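Local coordinates for protein hydrogenase maturation factor (Thermoanaerobacter tengcongensis, PDB 3VTH) that probably transfers a carbamoyl group from carbamoyl phosphate to the C-terminal cysteine of HypE, at the expense of ATP, during [NiFe]-hydrogenase maturation, at residues Ile217-Ile220 against Gly225-Leu228; Pro312-Leu317 against Ile325-Gly330; Ala486-Cys491 against Glu499-Ile504. All coordinates share one frame; numbering follows the deposited sequence.

In the fold
Three contacts illustrate how one chain builds two separate nucleotide sites. Interactions 1 and 2 have centres 8 Å apart, because strands 226-229 and 325-329 are neighbours in one mixed sheet; L228 N probably bonds to T328 O (2.7 Å), and F226 O lies at the same distance from G330 N. Interaction 2 carries T328 and S329, two of the residues that meet APC, and S329 binds its magnesium; the side chain of H227, from interaction 1, comes within about 4 Å of that of S329. Interaction 3, in the Kae1-like part, lies about 40 Å from interaction 1 and 39 Å from interaction 2, centre to centre, and holds H487, an iron ligand beside the nucleotide analogue AP2.

Interaction 1: Ile217-Ile220 against Gly225-Leu228; sequences IVAI and GFHL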
loop_
_atom_site.group_PDB
_atom_site.type_symbol
_atom_site.label_atom_id
_atom_site.label_comp_id
_atom_site.label_asym_id
_atom_site.label_seq_id
_atom_site.Cartn_x
_atom_site.Cartn_y
_atom_site.Cartn_z
ATOM N N ILE A 217 -11.454 3.457 24.833
ATOM C CA ILE A 217 -10.499 3.472 23.742
ATOM C C ILE A 217 -9.154 3.012 24.283
ATOM O O ILE A 217 -8.647 3.571 25.262
ATOM C CB ILE A 217 -10.350 4.882 23.116
ATOM C CG1 ILE A 217 -11.646 5.307 22.420
ATOM C CG2 ILE A 217 -9.197 4.891 22.110
ATOM C CD1 ILE A 217 -11.884 6.790 22.404
ATOM N N VAL A 218 -8.589 1.988 23.650
ATOM C CA VAL A 218 -7.279 1.491 24.028
ATOM C C VAL A 218 -6.242 1.838 22.955
ATOM O O VAL A 218 -6.488 1.647 21.762
ATOM C CB VAL A 218 -7.312 -0.041 24.324
ATOM C CG1 VAL A 218 -8.380 -0.370 25.374
ATOM C CG2 VAL A 218 -7.613 -0.834 23.074
ATOM N N ALA A 219 -5.096 2.366 23.376
ATOM C CA ALA A 219 -3.977 2.570 22.464
ATOM C C ALA A 219 -3.036 1.392 22.617
ATOM O O ALA A 219 -2.520 1.134 23.714
ATOM C CB ALA A 219 -3.260 3.898 22.746
ATOM N N ILE A 220 -2.842 0.659 21.521
ATOM C CA ILE A 220 -2.112 -0.598 21.559
ATOM C C ILE A 220 -0.840 -0.452 20.750
ATOM O O ILE A 220 -0.900 -0.111 19.569
ATOM C CB ILE A 220 -2.970 -1.753 20.961
ATOM C CG1 ILE A 220 -4.248 -1.958 21.795
ATOM C CG2 ILE A 220 -2.180 -3.036 20.875
ATOM C CD1 ILE A 220 -5.246 -2.940 21.173
ATOM N N GLY A 225 3.477 0.543 14.838
ATOM C CA GLY A 225 3.204 1.741 15.616
ATOM C C GLY A 225 2.017 1.487 16.507
ATOM O O GLY A 225 1.640 0.335 16.728
ATOM N N PHE A 226 1.415 2.561 17.005
ATOM C CA PHE A 226 0.273 2.452 17.893
ATOM C C PHE A 226 -1.020 2.476 17.082
ATOM O O PHE A 226 -1.092 3.173 16.066
ATOM C CB PHE A 226 0.271 3.605 18.911
ATOM C CG PHE A 226 1.206 3.383 20.063
ATOM C CD1 PHE A 226 0.721 2.927 21.288
ATOM C CD2 PHE A 226 2.582 3.569 19.909
ATOM C CE1 PHE A 226 1.574 2.687 22.343
ATOM C CE2 PHE A 226 3.447 3.343 20.975
ATOM C CZ PHE A 226 2.942 2.903 22.190
ATOM N N HIS A 227 -2.024 1.732 17.547
ATOM C CA HIS A 227 -3.379 1.801 17.003
ATOM C C HIS A 227 -4.393 2.016 18.123
ATOM O O HIS A 227 -4.151 1.646 19.278
ATOM C CB HIS A 227 -3.718 0.538 16.182
ATOM C CG HIS A 227 -2.895 0.423 14.940
ATOM N ND1 HIS A 227 -1.634 -0.142 14.942
ATOM C CD2 HIS A 227 -3.096 0.891 13.686
ATOM C CE1 HIS A 227 -1.111 -0.049 13.732
ATOM N NE2 HIS A 227 -1.976 0.576 12.952
ATOM N N LEU A 228 -5.509 2.636 17.777
ATOM C CA LEU A 228 -6.574 2.895 18.738
ATOM C C LEU A 228 -7.665 1.919 18.419
ATOM O O LEU A 228 -8.038 1.752 17.244
ATOM C CB LEU A 228 -7.099 4.320 18.604
ATOM C CG LEU A 228 -6.095 5.424 18.930
ATOM C CD1 LEU A 228 -6.409 6.721 18.171
ATOM C CD2 LEU A 228 -6.032 5.644 20.442
HETATM O O HOH W 1 -1.293 -1.668 17.375
#
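I220 and H227 form the hydrogen-bonded pair of an antiparallel β-hairpin, and the backbone N and O of both residues are paired with each other. I220 N donates to H227 O over 2.8 Å in an almost straight bond (169° at the hydrogen). The return bond, H227 N to I220 O, is 3.0 Å long. I220 O has a second donor in a water 2.7 Å away. That same water lies in the plane of the H227 imidazole, 2.9 Å from ND1, so it bridges backbone and ring. Weaker CA-H···O contacts add to the grip: A219 CA approaches H227 O, and L228 CA approaches V218 O at 3.3 Å.

A219 and L228, the non-hydrogen-bonded pair, share the other face. Here L228 CD2 touches A219 CB (4.0 Å) and I217 CG2 (3.7 Å); with CG1 of I217 beside its backbone N (chi1 -66°), CG2 is the branch turned to the leucine. On the other edge of its strand, A219 bonds to V354 and L356 of strand 354-358. Helix 235-245 covers I217 and L228, whereas helix 204-213 packs on V218.

Interaction 2: Pro312-Leu317 against Ile325-Gly330; sequences PIHYLL and IVMTSG. With MG (magnesium ion), chain G; APC (diphosphomethylphosphonic acid adenosyl ester), chain F.
A helix laid against the mixed sheet of the YrdC-like domain brings L317, on helix 312-320, to I325 at the start of strand 325-329. The two side chains meet through their terminal methyls, L317 CD2 and I325 CD1, at 4.1 Å. L317 directs its chain to the strand by placing CG anti to the backbone N (chi1 -176°), and I325 CD1 comes to it from the strand side. One turn earlier on the helix, the H314 ring is met obliquely by the methyl CE of M327. No hydrogen bond crosses between helix and strand. M255, on the neighbouring strand 254-255, touches H314, I325 and M327, while L317 also packs on V208, A209 and L212 of helix 204-213.

The strand thus has an apolar beginning under the helix and a polar end in the APC pocket, to which the YrdC-like fold contributes this strand. T328 OG1 donates to O1A on the α-phosphorus at 2.6 Å and is also bonded to K245 NZ. Next along, S329 N gives its hydrogen to the other α-oxygen, O2A, over 3.0 Å and at 160°. The S329 side chain has OG between the backbone N and carbonyl carbon (chi1 68°), which sets this oxygen 2.1 Å from the magnesium. The metal also takes APC O2A, O1B and O1G, one oxygen from each phosphorus group, together with a water at 2.2 Å. O2A is therefore gripped twice, by the S329 amide and by the cation, which would probably polarise the α-phosphonate group. N331, which also bonds APC through ND2, hydrogen-bonds through OD1 to S329 OG and so probably limits the turning of the hydroxyl.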
loop_
_atom_site.group_PDB
_atom_site.type_symbol
_atom_site.label_atom_id
_atom_site.label_comp_id
_atom_site.label_asym_id
_atom_site.label_seq_id
_atom_site.Cartn_x
_atom_site.Cartn_y
_atom_site.Cartn_z
ATOM N N PRO A 312 1.086 -11.787 18.198
ATOM C CA PRO A 312 0.568 -12.641 19.276
ATOM C C PRO A 312 -0.403 -11.953 20.237
ATOM O O PRO A 312 -1.335 -12.610 20.718
ATOM C CB PRO A 312 1.836 -13.088 20.012
ATOM C CG PRO A 312 2.885 -13.064 18.929
ATOM C CD PRO A 312 2.563 -11.838 18.133
ATOM N N ILE A 313 -0.194 -10.665 20.531
ATOM C CA ILE A 313 -1.119 -9.941 21.412
ATOM C C ILE A 313 -2.577 -9.960 20.918
ATOM O O ILE A 313 -3.504 -9.907 21.728
ATOM C CB ILE A 313 -0.683 -8.480 21.696
ATOM C CG1 ILE A 313 -0.451 -7.702 20.389
ATOM C CG2 ILE A 313 0.575 -8.465 22.599
ATOM C CD1 ILE A 313 -0.546 -6.171 20.549
ATOM N N HIS A 314 -2.774 -10.005 19.595
ATOM C CA HIS A 314 -4.139 -10.000 19.037
ATOM C C HIS A 314 -4.826 -11.322 19.304
ATOM O O HIS A 314 -6.004 -11.346 19.673
ATOM C CB HIS A 314 -4.156 -9.741 17.523
ATOM C CG HIS A 314 -3.405 -8.522 17.100
ATOM N ND1 HIS A 314 -3.588 -7.288 17.687
ATOM C CD2 HIS A 314 -2.492 -8.340 16.121
ATOM C CE1 HIS A 314 -2.797 -6.404 17.107
ATOM N NE2 HIS A 314 -2.124 -7.017 16.153
ATOM N N TYR A 315 -4.100 -12.423 19.111
ATOM C CA TYR A 315 -4.650 -13.746 19.410
ATOM C C TYR A 315 -4.993 -13.884 20.881
ATOM O O TYR A 315 -6.013 -14.489 21.236
ATOM C CB TYR A 315 -3.680 -14.856 19.001
ATOM C CG TYR A 315 -3.495 -14.991 17.508
ATOM C CD1 TYR A 315 -4.372 -15.756 16.745
ATOM C CD2 TYR A 315 -2.421 -14.368 16.860
ATOM C CE1 TYR A 315 -4.190 -15.894 15.347
ATOM C CE2 TYR A 315 -2.235 -14.495 15.487
ATOM C CZ TYR A 315 -3.117 -15.268 14.746
ATOM O OH TYR A 315 -2.913 -15.391 13.401
ATOM N N LEU A 316 -4.132 -13.339 21.739
ATOM C CA LEU A 316 -4.389 -13.336 23.178
ATOM C C LEU A 316 -5.639 -12.511 23.524
ATOM O O LEU A 316 -6.506 -12.951 24.287
ATOM C CB LEU A 316 -3.166 -12.821 23.938
ATOM C CG LEU A 316 -1.913 -13.717 23.909
ATOM C CD1 LEU A 316 -0.717 -13.008 24.548
ATOM C CD2 LEU A 316 -2.161 -15.062 24.562
ATOM N N LEU A 317 -5.728 -11.318 22.950
ATOM C CA LEU A 317 -6.882 -10.444 23.184
ATOM C C LEU A 317 -8.185 -11.108 22.725
ATOM O O LEU A 317 -9.198 -11.032 23.424
ATOM C CB LEU A 317 -6.686 -9.086 22.489
ATOM C CG LEU A 317 -7.775 -8.010 22.713
ATOM C CD1 LEU A 317 -8.027 -7.760 24.240
ATOM C CD2 LEU A 317 -7.420 -6.711 21.982
ATOM N N ILE A 325 -13.039 -5.546 16.656
ATOM C CA ILE A 325 -12.607 -4.231 17.120
ATOM C C ILE A 325 -12.111 -3.330 15.995
ATOM O O ILE A 325 -11.428 -3.785 15.092
ATOM C CB ILE A 325 -11.495 -4.345 18.188
ATOM C CG1 ILE A 325 -10.317 -5.174 17.636
ATOM C CG2 ILE A 325 -12.064 -4.941 19.502
ATOM C CD1 ILE A 325 -9.091 -5.271 18.559
ATOM N N VAL A 326 -12.431 -2.041 16.093
ATOM C CA VAL A 326 -11.810 -1.005 15.272
ATOM C C VAL A 326 -10.309 -1.022 15.534
ATOM O O VAL A 326 -9.876 -1.249 16.663
ATOM C CB VAL A 326 -12.369 0.384 15.634
ATOM C CG1 VAL A 326 -11.552 1.516 14.987
ATOM C CG2 VAL A 326 -13.833 0.471 15.222
ATOM N N MET A 327 -9.527 -0.838 14.474
ATOM C CA MET A 327 -8.108 -0.573 14.586
ATOM C C MET A 327 -7.844 0.606 13.666
ATOM O O MET A 327 -7.913 0.467 12.436
ATOM C CB MET A 327 -7.280 -1.785 14.131
ATOM C CG MET A 327 -7.314 -2.942 15.101
ATOM S SD MET A 327 -6.402 -2.536 16.603
ATOM C CE MET A 327 -4.791 -3.232 16.215
ATOM N N THR A 328 -7.561 1.758 14.259
ATOM C CA THR A 328 -7.253 2.955 13.492
ATOM C C THR A 328 -5.909 3.426 13.999
ATOM O O THR A 328 -5.544 3.138 15.133
ATOM C CB THR A 328 -8.369 4.045 13.614
ATOM O OG1 THR A 328 -8.108 5.115 12.687
ATOM C CG2 THR A 328 -8.461 4.607 15.027
ATOM N N SER A 329 -5.153 4.126 13.165
ATOM C CA SER A 329 -3.791 4.445 13.549
ATOM C C SER A 329 -3.793 5.432 14.720
ATOM O O SER A 329 -4.662 6.304 14.823
ATOM C CB SER A 329 -2.980 4.950 12.344
ATOM O OG SER A 329 -3.458 6.204 11.907
ATOM N N GLY A 330 -2.829 5.245 15.615
ATOM C CA GLY A 330 -2.713 6.027 16.835
ATOM C C GLY A 330 -2.013 7.345 16.591
ATOM O O GLY A 330 -0.786 7.437 16.694
HETATM MG MG MG G . -4.210 6.674 9.983
HETATM P PG APC F . -5.708 9.566 9.855
HETATM O O1G APC F . -5.046 8.496 10.685
HETATM O O2G APC F . -7.126 9.841 10.295
HETATM O O3G APC F . -4.897 10.819 9.687
HETATM P PB APC F . -5.957 7.534 7.825
HETATM O O1B APC F . -4.594 6.941 8.009
HETATM O O2B APC F . -6.437 7.604 6.390
HETATM O O3B APC F . -5.872 9.059 8.330
HETATM P PA APC F . -6.836 5.000 9.464
HETATM O O1A APC F . -8.079 4.512 10.170
HETATM O O2A APC F . -5.580 4.910 10.252
HETATM C C3A APC F . -7.188 6.705 8.885
HETATM O "O5'" APC F . -6.554 4.135 8.133
HETATM C "C5'" APC F . -7.453 3.161 7.611
HETATM C "C4'" APC F . -7.517 3.332 6.095
HETATM O "O4'" APC F . -8.326 2.262 5.593
HETATM C "C3'" APC F . -8.207 4.647 5.725
HETATM O "O3'" APC F . -7.559 5.297 4.618
HETATM C "C2'" APC F . -9.588 4.209 5.283
HETATM O "O2'" APC F . -10.213 5.155 4.395
HETATM C "C1'" APC F . -9.320 2.810 4.729
HETATM N N9 APC F . -10.580 2.081 4.824
HETATM C C8 APC F . -11.154 1.554 5.940
HETATM N N7 APC F . -12.350 0.999 5.624
HETATM C C5 APC F . -12.542 1.180 4.299
HETATM C C6 APC F . -13.593 0.853 3.310
HETATM N N6 APC F . -14.709 0.191 3.678
HETATM N N1 APC F . -13.396 1.232 2.028
HETATM C C2 APC F . -12.282 1.879 1.628
HETATM N N3 APC F . -11.283 2.222 2.457
HETATM C C4 APC F . -11.368 1.895 3.778
HETATM O O HOH W 2 -2.239 7.685 9.815
#

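Interaction 3: Ala486-Cys491 against Glu499-Ile504; sequences AHIASC and EKVIGI. With FE (Fe (III) ion), chain I.
I488 and G503 bring helix 483-494 against strand 501-507 in the actin-like ATPase fold of the Kae1-like domain. The tight part is almost wholly the work of one side chain. I488 CD1 lies 3.6 Å from G503 CA and equally near I504 N, over the strand backbone, and the two bends of the chain (chi1 -58°, chi2 -51°) lead it there. G503 makes this possible: a β-carbon at that position would fall 2.8 Å from I488 CG1, a clash. To the side, I488 CG2 meets V501 CG2 at 4.0 Å, and the two side chains run alongside one another, pointing opposite ways. Trimming I488 to an alanine would probably open a gap over G503 and deprive V501 CG2 of its apolar neighbour on the helix.

The start of the second segment is looser. K500 is exposed, and E499 is partly so, its OE1 pairing with K696 rather than with the helix. Strands 517-525 and 696-700 flank strand 501-507. On the helix itself, the residue preceding I488 turns another way, toward the iron site that it shares with H483, D507 and D734: H487 NE2 binds the iron at 2.2 Å.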
loop_
_atom_site.group_PDB
_atom_site.type_symbol
_atom_site.label_atom_id
_atom_site.label_comp_id
_atom_site.label_asym_id
_atom_site.label_seq_id
_atom_site.Cartn_x
_atom_site.Cartn_y
_atom_site.Cartn_z
ATOM N N ALA A 486 2.950 9.563 -15.188
ATOM C CA ALA A 486 3.483 8.758 -14.081
ATOM C C ALA A 486 2.532 7.644 -13.626
ATOM O O ALA A 486 2.984 6.530 -13.365
ATOM C CB ALA A 486 3.868 9.645 -12.907
ATOM N N HIS A 487 1.229 7.933 -13.513
ATOM C CA HIS A 487 0.231 6.883 -13.193
ATOM C C HIS A 487 0.329 5.736 -14.208
ATOM O O HIS A 487 0.393 4.554 -13.829
ATOM C CB HIS A 487 -1.215 7.435 -13.216
ATOM C CG HIS A 487 -1.685 8.045 -11.927
ATOM N ND1 HIS A 487 -1.638 7.383 -10.714
ATOM C CD2 HIS A 487 -2.282 9.239 -11.680
ATOM C CE1 HIS A 487 -2.167 8.152 -9.776
ATOM N NE2 HIS A 487 -2.562 9.285 -10.337
ATOM N N ILE A 488 0.339 6.068 -15.499
ATOM C CA ILE A 488 0.400 5.028 -16.537
ATOM C C ILE A 488 1.710 4.226 -16.432
ATOM O O ILE A 488 1.702 2.988 -16.530
ATOM C CB ILE A 488 0.219 5.617 -17.982
ATOM C CG1 ILE A 488 -1.114 6.358 -18.117
ATOM C CG2 ILE A 488 0.339 4.520 -19.083
ATOM C CD1 ILE A 488 -2.360 5.561 -17.655
ATOM N N ALA A 489 2.822 4.933 -16.203
ATOM C CA ALA A 489 4.138 4.286 -16.106
ATOM C C ALA A 489 4.258 3.379 -14.878
ATOM O O ALA A 489 4.959 2.361 -14.938
ATOM C CB ALA A 489 5.253 5.325 -16.084
ATOM N N SER A 490 3.586 3.740 -13.782
ATOM C CA SER A 490 3.599 2.908 -12.570
ATOM C C SER A 490 3.047 1.517 -12.865
ATOM O O SER A 490 3.604 0.511 -12.411
ATOM C CB SER A 490 2.872 3.571 -11.384
ATOM O OG SER A 490 1.448 3.541 -11.492
ATOM N N CYS A 491 1.969 1.466 -13.638
ATOM C CA CYS A 491 1.406 0.190 -14.077
ATOM C C CYS A 491 2.326 -0.511 -15.089
ATOM O O CYS A 491 2.583 -1.710 -14.962
ATOM C CB CYS A 491 0.004 0.397 -14.646
ATOM S SG CYS A 491 -0.740 -1.111 -15.264
ATOM N N GLU A 499 6.998 0.136 -24.167
ATOM C CA GLU A 499 6.541 0.391 -25.530
ATOM C C GLU A 499 5.366 1.356 -25.409
ATOM O O GLU A 499 4.882 1.610 -24.305
ATOM C CB GLU A 499 6.078 -0.904 -26.200
ATOM C CG GLU A 499 4.825 -1.548 -25.549
ATOM C CD GLU A 499 4.568 -2.951 -26.084
ATOM O OE1 GLU A 499 3.661 -3.119 -26.934
ATOM O OE2 GLU A 499 5.296 -3.881 -25.665
ATOM N N LYS A 500 4.913 1.901 -26.535
ATOM C CA LYS A 500 3.767 2.798 -26.524
ATOM C C LYS A 500 2.479 2.036 -26.224
ATOM O O LYS A 500 2.170 1.046 -26.870
ATOM C CB LYS A 500 3.645 3.551 -27.852
ATOM C CG LYS A 500 4.552 4.776 -27.977
ATOM C CD LYS A 500 4.408 5.379 -29.363
ATOM C CE LYS A 500 5.676 6.098 -29.823
ATOM N NZ LYS A 500 5.753 7.481 -29.291
ATOM N N VAL A 501 1.740 2.499 -25.225
ATOM C CA VAL A 501 0.465 1.908 -24.867
ATOM C C VAL A 501 -0.600 2.999 -24.914
ATOM O O VAL A 501 -0.272 4.191 -24.930
ATOM C CB VAL A 501 0.498 1.289 -23.425
ATOM C CG1 VAL A 501 1.490 0.144 -23.350
ATOM C CG2 VAL A 501 0.833 2.352 -22.348
ATOM N N ILE A 502 -1.866 2.597 -24.935
ATOM C CA ILE A 502 -2.969 3.526 -24.687
ATOM C C ILE A 502 -3.146 3.648 -23.178
ATOM O O ILE A 502 -3.409 2.657 -22.500
ATOM C CB ILE A 502 -4.267 3.024 -25.346
ATOM C CG1 ILE A 502 -4.091 3.011 -26.876
ATOM C CG2 ILE A 502 -5.442 3.876 -24.922
ATOM C CD1 ILE A 502 -5.110 2.138 -27.634
ATOM N N GLY A 503 -2.975 4.859 -22.653
ATOM C CA GLY A 503 -2.972 5.074 -21.212
ATOM C C GLY A 503 -4.245 5.812 -20.840
ATOM O O GLY A 503 -4.491 6.912 -21.330
ATOM N N ILE A 504 -5.063 5.194 -19.995
ATOM C CA ILE A 504 -6.295 5.820 -19.517
ATOM C C ILE A 504 -6.049 6.219 -18.052
ATOM O O ILE A 504 -5.961 5.372 -17.173
ATOM C CB ILE A 504 -7.490 4.855 -19.685
ATOM C CG1 ILE A 504 -7.642 4.526 -21.190
ATOM C CG2 ILE A 504 -8.762 5.459 -19.078
ATOM C CD1 ILE A 504 -8.597 3.440 -21.535
HETATM FE FE FE I . -3.440 11.044 -9.391
#